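Local coordinates for sortase family protein (Clostridium perfringens, PDB 4D70) that acts as a class D sortase, a transpeptidase that probably cleaves secreted proteins at a sorting signal and joins them to amino groups at the cell surface, at residues 80-84 with 106-110; 74-80 with 87-92; 145-150 with 175-181. All blocks are in the same frame, centred on the assembly; numbering follows the deposited sequence.

Interaction 1 (80-84 with 106-110); sequences TLDVL and AGHRN
Arg109 reaches from its strand across to the first turn of helix 81-86, and nearly every atom of its side chain has a neighbour there. CB rests on Leu84 CB at 4.0 Å. From there the chain runs straight, because CG stands opposite the backbone N (chi1 -172°) and the stretch on to NE is fully extended, so CD slides past the carbonyl oxygen of Leu81 at 3.6 Å. NE then donates to that same Leu81 O over 2.9 Å, at 158° about the hydrogen. The oxygen lies in the guanidinium plane, but NE sits well above the plane of the carbonyl. Farther out, NH2 packs 3.7 Å from Leu81 CB, while Leu81 CD2 lies over one guanidinium face, shifted toward its rim. NH2 also has a long, weak ion pair with Glu85 OE2.

The arginine follows His108 at the end of strand 101-109. His108 itself touches Cys170, consistent with the His-Cys pair of sortase active sites. Its ND1 donates to Asn110 O at 2.8 Å, in the plane of the ring, which helps fix the imidazole's rotation.

Deeper in, Leu84 presses its two methyls onto the strand. CD1 lies 3.2 Å from His108 O, a buried oxygen without a hydrogen-bond partner, and CD2 meets Ala106 CB at 3.8 Å.

Interaction 2 (74-80 with 87-92); sequences VIAEGST and NIGHFE
Strand 71-77, through residues 74-77, pairs in parallel with the short strand 88-90, the two being the beta strands of a beta-alpha-beta unit whose connection is helix 81-86, in the buried interior of the sortase fold. The main-chain ladder is brief: Ala76 N donates to Ile88 O, and Ala76 O receives His90 N at 2.8 Å. At the Val74 end a water bridges the segments, donating to Val74 O while accepting from Asn87 ND2 and Ile88 N.

Beyond the pairing, side chains tie the segments. Glu77 bends at chi2 (63°) and turns its carboxylate to the His90 ring edge, where ND1 donates to OE1 over 2.7 Å, on the syn side and in the ring plane. The two planes stand 45° apart. OE2 takes a second water, which also donates to Glu92 O.

Glu92 turns its carboxylate to the turn that follows strand 71-77. Its OE1 receives Ser79 OG at 2.7 Å, and OE2 receives Ser79 N at 3.0 Å from above the carboxylate plane. Ser79 CB meanwhile lies over the face of the Phe91 ring, 4.3 Å from its centroid. Gly89 CA makes a CA-H...O contact with Gly78 O at 3.1 Å.

His90 NE2 also donates, to Ala95 O. With both ring nitrogens giving hydrogens, the geometry is consistent with an imidazolium paired to an ionised Glu77.

Interaction 3 (145-150 with 175-181); sequences IFVTSP and KDRYIVK
Phe146 and Ile179 face each other as a hydrogen-bonded pair of two antiparallel strands, and here the packing is close. Each donates its N-H to the other's carbonyl, Ile179 N to Phe146 O at 2.8 Å. Thr148 and Arg177 repeat the pattern two residues on, Arg177 N meeting Thr148 O at 2.8 Å. The benzyl group of Phe146 is set between backbone N and carbonyl carbon (chi1 65°), which folds the ring back over the strand opposite. Ile179 CB sits over the ring's centre, 3.9 Å from the centroid, with CG2 3.6 Å from CZ. Thr148 CG2 closes on Ile179 CG1 at 3.8 Å, and Lys181 CD comes to the ring edge.

Solvent reaches the contact at Val147, on the opposite face, and at Pro150. Val147 CG1 lies 3.6 Å from Asp176 CB, and on the same face the hydroxyl end of Tyr178 meets Ile145 CG2, OH at 3.3 Å. Just past the strand end, Pro150 lays CG over the centre of the Arg177 guanidinium, 3.7 Å from CZ. NH1 of that arginine bonds to Asp176 O and Gly174 O.

Strand 176-184 lies between strands 137-148 and 163-171, and Lys175 with Asp176 forms a classic bulge opposite Thr171. Arg177 touches Cys170 and His108, an arrangement consistent with the His-Cys-Arg active site of sortases, while Val155 from a loop packs against Phe146, Thr148 and Ile179.

All three contacts reach one mixed sheet within the sortase domain. Interactions 1 and 2 are neighbours, their centres 8 Å apart: they share Thr80, alternate along the chain, and are stitched together by strand pairing between Gly89 and Ala106. Helix 81-86, which connects the two strands of interaction 2, is the very element that meets the strand end in interaction 1. Interaction 3 follows later in the chain, its centre 16 Å from that of interaction 1 and 18 Å from that of interaction 2. It nevertheless touches interaction 1, where His108 packs against Arg177, so strands far apart in sequence probably meet at the active site.

Interaction 1 (80-84 with 106-110)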
ATOM      1  N   THR A  80       7.181   1.818  -9.975  1.00 42.42           N
ATOM      2  CA  THR A  80       8.454   1.952 -10.682  1.00 45.81           C
ATOM      3  C   THR A  80       9.543   2.267  -9.681  1.00 46.56           C
ATOM      4  O   THR A  80       9.269   2.655  -8.545  1.00 39.03           O
ATOM      5  CB  THR A  80       8.431   3.103 -11.678  1.00 47.10           C
ATOM      6  OG1 THR A  80       8.132   4.316 -10.980  1.00 48.37           O
ATOM      7  CG2 THR A  80       7.399   2.858 -12.743  1.00 47.42           C
ATOM      8  N   LEU A  81      10.785   2.149 -10.123  1.00 51.89           N
ATOM      9  CA  LEU A  81      11.927   2.445  -9.258  1.00 52.10           C
ATOM     10  C   LEU A  81      11.907   3.867  -8.775  1.00 53.01           C
ATOM     11  O   LEU A  81      12.258   4.159  -7.618  1.00 53.29           O
ATOM     12  CB  LEU A  81      13.233   2.189  -9.986  1.00 58.37           C
ATOM     13  CG  LEU A  81      13.743   0.770  -9.745  1.00 62.24           C
ATOM     14  CD1 LEU A  81      12.930  -0.240 -10.516  1.00 60.32           C
ATOM     15  CD2 LEU A  81      15.198   0.717 -10.169  1.00 77.51           C
ATOM     16  N   ASP A  82      11.490   4.757  -9.656  1.00 48.19           N
ATOM     17  CA  ASP A  82      11.403   6.149  -9.310  1.00 52.19           C
ATOM     18  C   ASP A  82      10.427   6.420  -8.198  1.00 46.91           C
ATOM     19  O   ASP A  82      10.679   7.267  -7.355  1.00 52.35           O
ATOM     20  CB  ASP A  82      10.997   6.982 -10.525  1.00 57.32           C
ATOM     21  CG  ASP A  82      12.137   7.247 -11.461  1.00 73.81           C
ATOM     22  OD1 ASP A  82      13.218   6.582 -11.377  1.00 66.87           O
ATOM     23  OD2 ASP A  82      11.920   8.158 -12.290  1.00 72.68           O
ATOM     24  N   VAL A  83       9.274   5.761  -8.225  1.00 50.93           N
ATOM     25  CA  VAL A  83       8.277   5.969  -7.176  1.00 46.29           C
ATOM     26  C   VAL A  83       8.798   5.396  -5.877  1.00 45.15           C
ATOM     27  O   VAL A  83       8.849   6.076  -4.851  1.00 43.42           O
ATOM     28  CB  VAL A  83       6.914   5.326  -7.541  1.00 47.63           C
ATOM     29  CG1 VAL A  83       5.990   5.345  -6.329  1.00 46.22           C
ATOM     30  CG2 VAL A  83       6.274   6.078  -8.728  1.00 39.51           C
ATOM     31  N   LEU A  84       9.229   4.140  -5.956  1.00 45.55           N
ATOM     32  CA  LEU A  84       9.606   3.396  -4.774  1.00 46.61           C
ATOM     33  C   LEU A  84      10.854   3.911  -4.077  1.00 53.31           C
ATOM     34  O   LEU A  84      11.069   3.575  -2.926  1.00 53.94           O
ATOM     35  CB  LEU A  84       9.788   1.930  -5.095  1.00 46.50           C
ATOM     36  CG  LEU A  84       8.499   1.278  -5.613  1.00 41.43           C
ATOM     37  CD1 LEU A  84       8.824  -0.112  -6.089  1.00 40.59           C
ATOM     38  CD2 LEU A  84       7.401   1.292  -4.550  1.00 43.40           C
ATOM     39  N   ALA A 106       3.825  -1.937  -2.702  1.00 24.78           N
ATOM     40  CA  ALA A 106       5.248  -2.372  -2.753  1.00 26.94           C
ATOM     41  C   ALA A 106       6.002  -1.530  -1.774  1.00 29.04           C
ATOM     42  O   ALA A 106       5.878  -0.294  -1.762  1.00 27.87           O
ATOM     43  CB  ALA A 106       5.819  -2.165  -4.142  1.00 32.79           C
ATOM     44  N   GLY A 107       6.764  -2.183  -0.934  1.00 33.31           N
ATOM     45  CA  GLY A 107       7.505  -1.531   0.109  1.00 37.38           C
ATOM     46  C   GLY A 107       8.988  -1.798   0.044  1.00 39.07           C
ATOM     47  O   GLY A 107       9.678  -1.815   1.042  1.00 43.15           O
ATOM     48  N   HIS A 108       9.464  -1.991  -1.159  1.00 43.28           N
ATOM     49  CA  HIS A 108      10.893  -2.197  -1.380  1.00 45.87           C
ATOM     50  C   HIS A 108      11.214  -1.659  -2.738  1.00 49.43           C
ATOM     51  O   HIS A 108      10.307  -1.559  -3.590  1.00 43.99           O
ATOM     52  CB  HIS A 108      11.216  -3.688  -1.353  1.00 43.56           C
ATOM     53  CG  HIS A 108      10.620  -4.439  -2.505  1.00 41.59           C
ATOM     54  ND1 HIS A 108      11.373  -4.916  -3.561  1.00 50.81           N
ATOM     55  CD2 HIS A 108       9.353  -4.848  -2.738  1.00 43.28           C
ATOM     56  CE1 HIS A 108      10.589  -5.570  -4.400  1.00 46.85           C
ATOM     57  NE2 HIS A 108       9.360  -5.549  -3.916  1.00 47.20           N
ATOM     58  N   ARG A 109      12.488  -1.324  -2.928  1.00 44.43           N
ATOM     59  CA  ARG A 109      13.011  -0.935  -4.234  1.00 48.90           C
ATOM     60  C   ARG A 109      14.188  -1.852  -4.531  1.00 49.85           C
ATOM     61  O   ARG A 109      15.163  -1.867  -3.788  1.00 44.69           O
ATOM     62  CB  ARG A 109      13.453   0.525  -4.199  1.00 49.27           C
ATOM     63  CG  ARG A 109      13.836   1.112  -5.561  1.00 46.70           C
ATOM     64  CD  ARG A 109      14.488   2.455  -5.339  1.00 61.44           C
ATOM     65  NE  ARG A 109      14.799   3.184  -6.562  1.00 64.90           N
ATOM     66  CZ  ARG A 109      15.972   3.191  -7.188  1.00 71.15           C
ATOM     67  NH1 ARG A 109      16.996   2.478  -6.747  1.00 72.57           N
ATOM     68  NH2 ARG A 109      16.102   3.902  -8.301  1.00 69.49           N
ATOM     69  N   ASN A 110      14.056  -2.667  -5.567  1.00 54.66           N
ATOM     70  CA  ASN A 110      15.001  -3.738  -5.827  1.00 55.09           C
ATOM     71  C   ASN A 110      15.151  -4.569  -4.567  1.00 55.80           C
ATOM     72  O   ASN A 110      14.161  -5.043  -4.051  1.00 49.00           O
ATOM     73  CB  ASN A 110      16.344  -3.186  -6.329  1.00 52.98           C
ATOM     74  CG  ASN A 110      16.209  -2.426  -7.636  1.00 54.58           C
ATOM     75  OD1 ASN A 110      15.570  -2.896  -8.557  1.00 57.00           O
ATOM     76  ND2 ASN A 110      16.844  -1.266  -7.735  1.00 61.15           N
TER

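Interaction 2 (74-80 with 87-92)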
ATOM      1  N   VAL A  74       1.849   7.654   3.656  1.00 31.88           N
ATOM      2  CA  VAL A  74       1.068   7.828   2.469  1.00 30.96           C
ATOM      3  C   VAL A  74       1.473   6.741   1.469  1.00 28.74           C
ATOM      4  O   VAL A  74       2.583   6.225   1.537  1.00 31.07           O
ATOM      5  CB  VAL A  74       1.324   9.209   1.816  1.00 37.69           C
ATOM      6  CG1 VAL A  74       2.768   9.337   1.316  1.00 42.03           C
ATOM      7  CG2 VAL A  74       0.373   9.480   0.686  1.00 34.25           C
ATOM      8  N   ILE A  75       0.537   6.410   0.582  1.00 32.14           N
ATOM      9  CA  ILE A  75       0.767   5.499  -0.517  1.00 32.44           C
ATOM     10  C   ILE A  75       0.742   6.254  -1.787  1.00 29.40           C
ATOM     11  O   ILE A  75      -0.207   6.945  -2.042  1.00 30.58           O
ATOM     12  CB  ILE A  75      -0.239   4.359  -0.541  1.00 32.49           C
ATOM     13  CG1 ILE A  75      -0.090   3.556   0.777  1.00 30.56           C
ATOM     14  CG2 ILE A  75       0.017   3.428  -1.767  1.00 29.66           C
ATOM     15  CD1 ILE A  75      -1.244   2.641   1.048  1.00 29.65           C
ATOM     16  N   ALA A  76       1.798   6.104  -2.587  1.00 30.74           N
ATOM     17  CA  ALA A  76       1.842   6.751  -3.930  1.00 34.56           C
ATOM     18  C   ALA A  76       1.372   5.815  -5.021  1.00 36.28           C
ATOM     19  O   ALA A  76       1.503   4.611  -4.902  1.00 35.25           O
ATOM     20  CB  ALA A  76       3.260   7.208  -4.240  1.00 39.57           C
ATOM     21  N   GLU A  77       0.875   6.360  -6.119  1.00 34.84           N
ATOM     22  CA  GLU A  77       0.601   5.551  -7.279  1.00 31.24           C
ATOM     23  C   GLU A  77       1.841   5.104  -8.017  1.00 34.58           C
ATOM     24  O   GLU A  77       2.771   5.861  -8.198  1.00 36.43           O
ATOM     25  CB  GLU A  77      -0.312   6.296  -8.252  1.00 35.01           C
ATOM     26  CG  GLU A  77      -0.698   5.522  -9.515  1.00 35.04           C
ATOM     27  CD  GLU A  77      -1.509   4.256  -9.269  1.00 40.85           C
ATOM     28  OE1 GLU A  77      -1.854   3.961  -8.108  1.00 38.34           O
ATOM     29  OE2 GLU A  77      -1.802   3.532 -10.242  1.00 42.83           O
ATOM     30  N   GLY A  78       1.864   3.831  -8.416  1.00 29.80           N
ATOM     31  CA  GLY A  78       2.958   3.281  -9.165  1.00 33.43           C
ATOM     32  C   GLY A  78       3.912   2.441  -8.377  1.00 32.55           C
ATOM     33  O   GLY A  78       4.024   2.573  -7.147  1.00 39.62           O
ATOM     34  N   SER A  79       4.606   1.565  -9.085  1.00 33.28           N
ATOM     35  CA  SER A  79       5.602   0.728  -8.442  1.00 39.57           C
ATOM     36  C   SER A  79       6.895   0.729  -9.256  1.00 39.73           C
ATOM     37  O   SER A  79       7.631  -0.235  -9.199  1.00 35.26           O
ATOM     38  CB  SER A  79       5.084  -0.690  -8.279  1.00 43.02           C
ATOM     39  OG  SER A  79       4.878  -1.268  -9.550  1.00 44.12           O
ATOM     40  N   THR A  80       7.181   1.818  -9.975  1.00 42.42           N
ATOM     41  CA  THR A  80       8.454   1.952 -10.682  1.00 45.81           C
ATOM     42  C   THR A  80       9.543   2.267  -9.681  1.00 46.56           C
ATOM     43  O   THR A  80       9.269   2.655  -8.545  1.00 39.03           O
ATOM     44  CB  THR A  80       8.431   3.103 -11.678  1.00 47.10           C
ATOM     45  OG1 THR A  80       8.132   4.316 -10.980  1.00 48.37           O
ATOM     46  CG2 THR A  80       7.399   2.858 -12.743  1.00 47.42           C
ATOM     47  N   ASN A  87       8.644   6.526  -1.919  1.00 45.05           N
ATOM     48  CA  ASN A  87       7.399   6.196  -1.274  1.00 37.15           C
ATOM     49  C   ASN A  87       7.090   4.731  -1.349  1.00 38.47           C
ATOM     50  O   ASN A  87       7.601   3.998  -2.176  1.00 37.53           O
ATOM     51  CB  ASN A  87       6.256   6.934  -1.942  1.00 39.58           C
ATOM     52  CG  ASN A  87       6.188   8.398  -1.589  1.00 40.58           C
ATOM     53  OD1 ASN A  87       6.289   9.269  -2.466  1.00 42.21           O
ATOM     54  ND2 ASN A  87       5.947   8.689  -0.360  1.00 36.68           N
ATOM     55  N   ILE A  88       6.164   4.344  -0.499  1.00 39.06           N
ATOM     56  CA  ILE A  88       5.435   3.094  -0.666  1.00 38.39           C
ATOM     57  C   ILE A  88       4.586   3.276  -1.920  1.00 31.03           C
ATOM     58  O   ILE A  88       3.984   4.322  -2.099  1.00 32.63           O
ATOM     59  CB  ILE A  88       4.470   2.884   0.509  1.00 35.26           C
ATOM     60  CG1 ILE A  88       5.199   2.668   1.829  1.00 39.91           C
ATOM     61  CG2 ILE A  88       3.551   1.725   0.242  1.00 42.19           C
ATOM     62  CD1 ILE A  88       4.225   2.676   2.990  1.00 38.56           C
ATOM     63  N   GLY A  89       4.487   2.272  -2.752  1.00 30.82           N
ATOM     64  CA  GLY A  89       3.833   2.435  -4.053  1.00 34.77           C
ATOM     65  C   GLY A  89       2.736   1.439  -4.308  1.00 34.63           C
ATOM     66  O   GLY A  89       2.753   0.332  -3.740  1.00 31.92           O
ATOM     67  N   HIS A  90       1.756   1.830  -5.114  1.00 29.74           N
ATOM     68  CA  HIS A  90       0.612   0.966  -5.437  1.00 29.85           C
ATOM     69  C   HIS A  90       0.901   0.306  -6.769  1.00 30.60           C
ATOM     70  O   HIS A  90       1.173   0.997  -7.768  1.00 30.04           O
ATOM     71  CB  HIS A  90      -0.677   1.787  -5.454  1.00 27.44           C
ATOM     72  CG  HIS A  90      -1.840   1.086  -6.050  1.00 30.50           C
ATOM     73  ND1 HIS A  90      -2.533   1.550  -7.161  1.00 34.55           N
ATOM     74  CD2 HIS A  90      -2.468  -0.035  -5.671  1.00 30.55           C
ATOM     75  CE1 HIS A  90      -3.531   0.731  -7.430  1.00 30.27           C
ATOM     76  NE2 HIS A  90      -3.491  -0.256  -6.553  1.00 32.08           N
ATOM     77  N   PHE A  91       0.834  -1.013  -6.827  1.00 26.86           N
ATOM     78  CA  PHE A  91       0.977  -1.702  -8.112  1.00 29.40           C
ATOM     79  C   PHE A  91      -0.171  -1.323  -9.053  1.00 33.51           C
ATOM     80  O   PHE A  91      -1.379  -1.487  -8.755  1.00 30.45           O
ATOM     81  CB  PHE A  91       0.989  -3.204  -7.994  1.00 29.81           C
ATOM     82  CG  PHE A  91       2.218  -3.765  -7.377  1.00 28.90           C
ATOM     83  CD1 PHE A  91       2.290  -3.956  -6.024  1.00 24.39           C
ATOM     84  CD2 PHE A  91       3.314  -4.153  -8.171  1.00 29.01           C
ATOM     85  CE1 PHE A  91       3.421  -4.502  -5.424  1.00 26.95           C
ATOM     86  CE2 PHE A  91       4.466  -4.683  -7.577  1.00 31.08           C
ATOM     87  CZ  PHE A  91       4.511  -4.878  -6.197  1.00 30.88           C
ATOM     88  N   GLU A  92       0.240  -0.907 -10.234  1.00 37.43           N
ATOM     89  CA  GLU A  92      -0.614  -0.261 -11.244  1.00 44.15           C
ATOM     90  C   GLU A  92      -1.918  -0.980 -11.581  1.00 38.09           C
ATOM     91  O   GLU A  92      -2.987  -0.382 -11.646  1.00 41.23           O
ATOM     92  CB  GLU A  92       0.236  -0.024 -12.540  1.00 48.17           C
ATOM     93  CG  GLU A  92       1.368   1.025 -12.326  1.00 57.87           C
ATOM     94  CD  GLU A  92       2.769   0.499 -11.824  1.00 51.72           C
ATOM     95  OE1 GLU A  92       2.867  -0.632 -11.245  1.00 40.20           O
ATOM     96  OE2 GLU A  92       3.811   1.269 -11.968  1.00 43.63           O
TER
HETATM   97  O   HOH W   1       5.163   6.615   1.166  1.00 31.31           O
HETATM   98  O   HOH W   2      -4.038   2.096 -10.277  1.00 46.47           O

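Interaction 3 (145-150 with 175-181)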
ATOM      1  N   ILE A 145       0.549 -14.556   5.956  1.00 18.62           N
ATOM      2  CA  ILE A 145       1.929 -14.102   5.881  1.00 21.63           C
ATOM      3  C   ILE A 145       2.785 -15.202   5.297  1.00 20.22           C
ATOM      4  O   ILE A 145       2.761 -16.326   5.774  1.00 18.51           O
ATOM      5  CB  ILE A 145       2.480 -13.726   7.253  1.00 20.99           C
ATOM      6  CG1 ILE A 145       1.613 -12.639   7.858  1.00 22.29           C
ATOM      7  CG2 ILE A 145       3.872 -13.142   7.162  1.00 25.53           C
ATOM      8  CD1 ILE A 145       1.915 -12.388   9.322  1.00 26.63           C
ATOM      9  N   PHE A 146       3.537 -14.889   4.261  1.00 19.12           N
ATOM     10  CA  PHE A 146       4.376 -15.920   3.684  1.00 22.47           C
ATOM     11  C   PHE A 146       5.560 -15.366   2.907  1.00 21.92           C
ATOM     12  O   PHE A 146       5.632 -14.160   2.621  1.00 21.56           O
ATOM     13  CB  PHE A 146       3.574 -16.905   2.836  1.00 21.15           C
ATOM     14  CG  PHE A 146       2.945 -16.279   1.605  1.00 23.76           C
ATOM     15  CD1 PHE A 146       1.715 -15.728   1.681  1.00 26.27           C
ATOM     16  CD2 PHE A 146       3.582 -16.329   0.369  1.00 22.47           C
ATOM     17  CE1 PHE A 146       1.088 -15.206   0.561  1.00 26.12           C
ATOM     18  CE2 PHE A 146       2.994 -15.797  -0.731  1.00 24.22           C
ATOM     19  CZ  PHE A 146       1.723 -15.238  -0.648  1.00 25.73           C
ATOM     20  N   VAL A 147       6.514 -16.257   2.633  1.00 20.80           N
ATOM     21  CA  VAL A 147       7.725 -15.892   1.897  1.00 25.48           C
ATOM     22  C   VAL A 147       7.651 -16.592   0.553  1.00 23.03           C
ATOM     23  O   VAL A 147       7.261 -17.734   0.489  1.00 21.76           O
ATOM     24  CB  VAL A 147       8.971 -16.423   2.613  1.00 30.29           C
ATOM     25  CG1 VAL A 147      10.235 -16.103   1.811  1.00 34.07           C
ATOM     26  CG2 VAL A 147       9.084 -15.774   3.985  1.00 33.03           C
ATOM     27  N   THR A 148       8.052 -15.926  -0.485  1.00 23.99           N
ATOM     28  CA  THR A 148       7.987 -16.455  -1.817  1.00 27.87           C
ATOM     29  C   THR A 148       9.141 -15.900  -2.636  1.00 28.54           C
ATOM     30  O   THR A 148       9.959 -15.112  -2.126  1.00 26.73           O
ATOM     31  CB  THR A 148       6.603 -16.182  -2.488  1.00 26.64           C
ATOM     32  OG1 THR A 148       6.512 -16.967  -3.663  1.00 29.30           O
ATOM     33  CG2 THR A 148       6.425 -14.721  -2.908  1.00 24.49           C
ATOM     34  N   SER A 149       9.223 -16.285  -3.909  1.00 31.49           N
ATOM     35  CA  SER A 149      10.263 -15.735  -4.784  1.00 35.19           C
ATOM     36  C   SER A 149       9.923 -14.422  -5.412  1.00 37.69           C
ATOM     37  O   SER A 149       8.754 -14.065  -5.575  1.00 37.32           O
ATOM     38  CB  SER A 149      10.632 -16.744  -5.915  1.00 39.31           C
ATOM     39  OG  SER A 149       9.584 -16.825  -6.840  1.00 44.37           O
ATOM     40  N   PRO A 150      10.969 -13.727  -5.886  1.00 41.57           N
ATOM     41  CA  PRO A 150      10.744 -12.520  -6.674  1.00 39.98           C
ATOM     42  C   PRO A 150      10.033 -12.759  -7.992  1.00 33.75           C
ATOM     43  O   PRO A 150       9.476 -11.850  -8.519  1.00 40.43           O
ATOM     44  CB  PRO A 150      12.152 -11.984  -6.906  1.00 46.24           C
ATOM     45  CG  PRO A 150      12.984 -12.619  -5.832  1.00 43.40           C
ATOM     46  CD  PRO A 150      12.405 -13.978  -5.663  1.00 41.61           C
ATOM     47  N   LYS A 175      16.862 -11.745  -1.188  1.00 36.07           N
ATOM     48  CA  LYS A 175      16.663 -12.825  -2.157  1.00 34.23           C
ATOM     49  C   LYS A 175      15.192 -13.214  -2.323  1.00 37.61           C
ATOM     50  O   LYS A 175      14.765 -13.733  -3.359  1.00 33.71           O
ATOM     51  CB  LYS A 175      17.428 -14.056  -1.675  1.00 40.49           C
ATOM     52  CG  LYS A 175      18.921 -13.883  -1.775  1.00 45.50           C
ATOM     53  CD  LYS A 175      19.698 -14.856  -0.950  1.00 50.93           C
ATOM     54  CE  LYS A 175      21.156 -14.456  -1.016  1.00 60.27           C
ATOM     55  NZ  LYS A 175      21.929 -15.462  -0.266  1.00 62.38           N
ATOM     56  N   ASP A 176      14.420 -13.045  -1.267  1.00 34.71           N
ATOM     57  CA  ASP A 176      13.030 -13.543  -1.300  1.00 37.07           C
ATOM     58  C   ASP A 176      12.107 -12.367  -1.037  1.00 31.29           C
ATOM     59  O   ASP A 176      12.525 -11.256  -0.771  1.00 28.71           O
ATOM     60  CB  ASP A 176      12.838 -14.571  -0.199  1.00 36.66           C
ATOM     61  CG  ASP A 176      13.710 -15.789  -0.370  1.00 37.88           C
ATOM     62  OD1 ASP A 176      13.919 -16.260  -1.499  1.00 42.56           O
ATOM     63  OD2 ASP A 176      14.153 -16.302   0.645  1.00 39.26           O
ATOM     64  N   ARG A 177      10.834 -12.629  -1.208  1.00 26.83           N
ATOM     65  CA  ARG A 177       9.788 -11.638  -0.990  1.00 26.52           C
ATOM     66  C   ARG A 177       8.961 -12.005   0.194  1.00 23.23           C
ATOM     67  O   ARG A 177       8.561 -13.158   0.341  1.00 26.22           O
ATOM     68  CB  ARG A 177       8.900 -11.479  -2.230  1.00 30.82           C
ATOM     69  CG  ARG A 177       9.685 -10.980  -3.462  1.00 38.08           C
ATOM     70  CD  ARG A 177      10.361  -9.651  -3.204  1.00 37.36           C
ATOM     71  NE  ARG A 177      11.255  -9.211  -4.301  1.00 46.78           N
ATOM     72  CZ  ARG A 177      12.591  -9.275  -4.294  1.00 47.39           C
ATOM     73  NH1 ARG A 177      13.279  -9.811  -3.278  1.00 43.66           N
ATOM     74  NH2 ARG A 177      13.259  -8.807  -5.328  1.00 51.13           N
ATOM     75  N   TYR A 178       8.693 -11.031   1.036  1.00 25.14           N
ATOM     76  CA  TYR A 178       7.904 -11.245   2.242  1.00 23.24           C
ATOM     77  C   TYR A 178       6.546 -10.622   1.914  1.00 22.35           C
ATOM     78  O   TYR A 178       6.452  -9.443   1.502  1.00 22.44           O
ATOM     79  CB  TYR A 178       8.566 -10.524   3.406  1.00 25.02           C
ATOM     80  CG  TYR A 178       7.966 -10.828   4.766  1.00 24.28           C
ATOM     81  CD1 TYR A 178       8.442 -11.881   5.521  1.00 28.82           C
ATOM     82  CD2 TYR A 178       6.997 -10.021   5.320  1.00 27.91           C
ATOM     83  CE1 TYR A 178       7.930 -12.146   6.780  1.00 32.53           C
ATOM     84  CE2 TYR A 178       6.447 -10.301   6.595  1.00 26.83           C
ATOM     85  CZ  TYR A 178       6.933 -11.320   7.310  1.00 27.32           C
ATOM     86  OH  TYR A 178       6.413 -11.581   8.549  1.00 29.10           O
ATOM     87  N   ILE A 179       5.514 -11.420   2.053  1.00 18.69           N
ATOM     88  CA  ILE A 179       4.147 -11.088   1.659  1.00 18.99           C
ATOM     89  C   ILE A 179       3.219 -11.051   2.866  1.00 17.04           C
ATOM     90  O   ILE A 179       3.080 -12.005   3.579  1.00 22.71           O
ATOM     91  CB  ILE A 179       3.622 -12.140   0.674  1.00 19.21           C
ATOM     92  CG1 ILE A 179       4.651 -12.417  -0.474  1.00 21.79           C
ATOM     93  CG2 ILE A 179       2.270 -11.730   0.120  1.00 23.21           C
ATOM     94  CD1 ILE A 179       5.051 -11.195  -1.264  1.00 25.02           C
ATOM     95  N   VAL A 180       2.484  -9.961   3.007  1.00 18.20           N
ATOM     96  CA  VAL A 180       1.439  -9.815   3.995  1.00 17.81           C
ATOM     97  C   VAL A 180       0.141  -9.593   3.231  1.00 19.04           C
ATOM     98  O   VAL A 180       0.057  -8.645   2.449  1.00 21.06           O
ATOM     99  CB  VAL A 180       1.751  -8.615   4.891  1.00 20.34           C
ATOM    100  CG1 VAL A 180       0.647  -8.404   5.905  1.00 23.18           C
ATOM    101  CG2 VAL A 180       3.051  -8.834   5.671  1.00 21.23           C
ATOM    102  N   LYS A 181      -0.847 -10.432   3.499  1.00 17.51           N
ATOM    103  CA  LYS A 181      -2.180 -10.293   2.937  1.00 18.08           C
ATOM    104  C   LYS A 181      -3.191 -10.069   4.036  1.00 20.32           C
ATOM    105  O   LYS A 181      -3.035 -10.587   5.177  1.00 17.77           O
ATOM    106  CB  LYS A 181      -2.555 -11.536   2.113  1.00 20.29           C
ATOM    107  CG  LYS A 181      -1.690 -11.598   0.793  1.00 23.13           C
ATOM    108  CD  LYS A 181      -2.180 -12.700  -0.152  1.00 23.48           C
ATOM    109  CE  LYS A 181      -1.547 -12.638  -1.552  1.00 26.31           C
ATOM    110  NZ  LYS A 181      -2.208 -11.615  -2.418  1.00 24.57           N
TER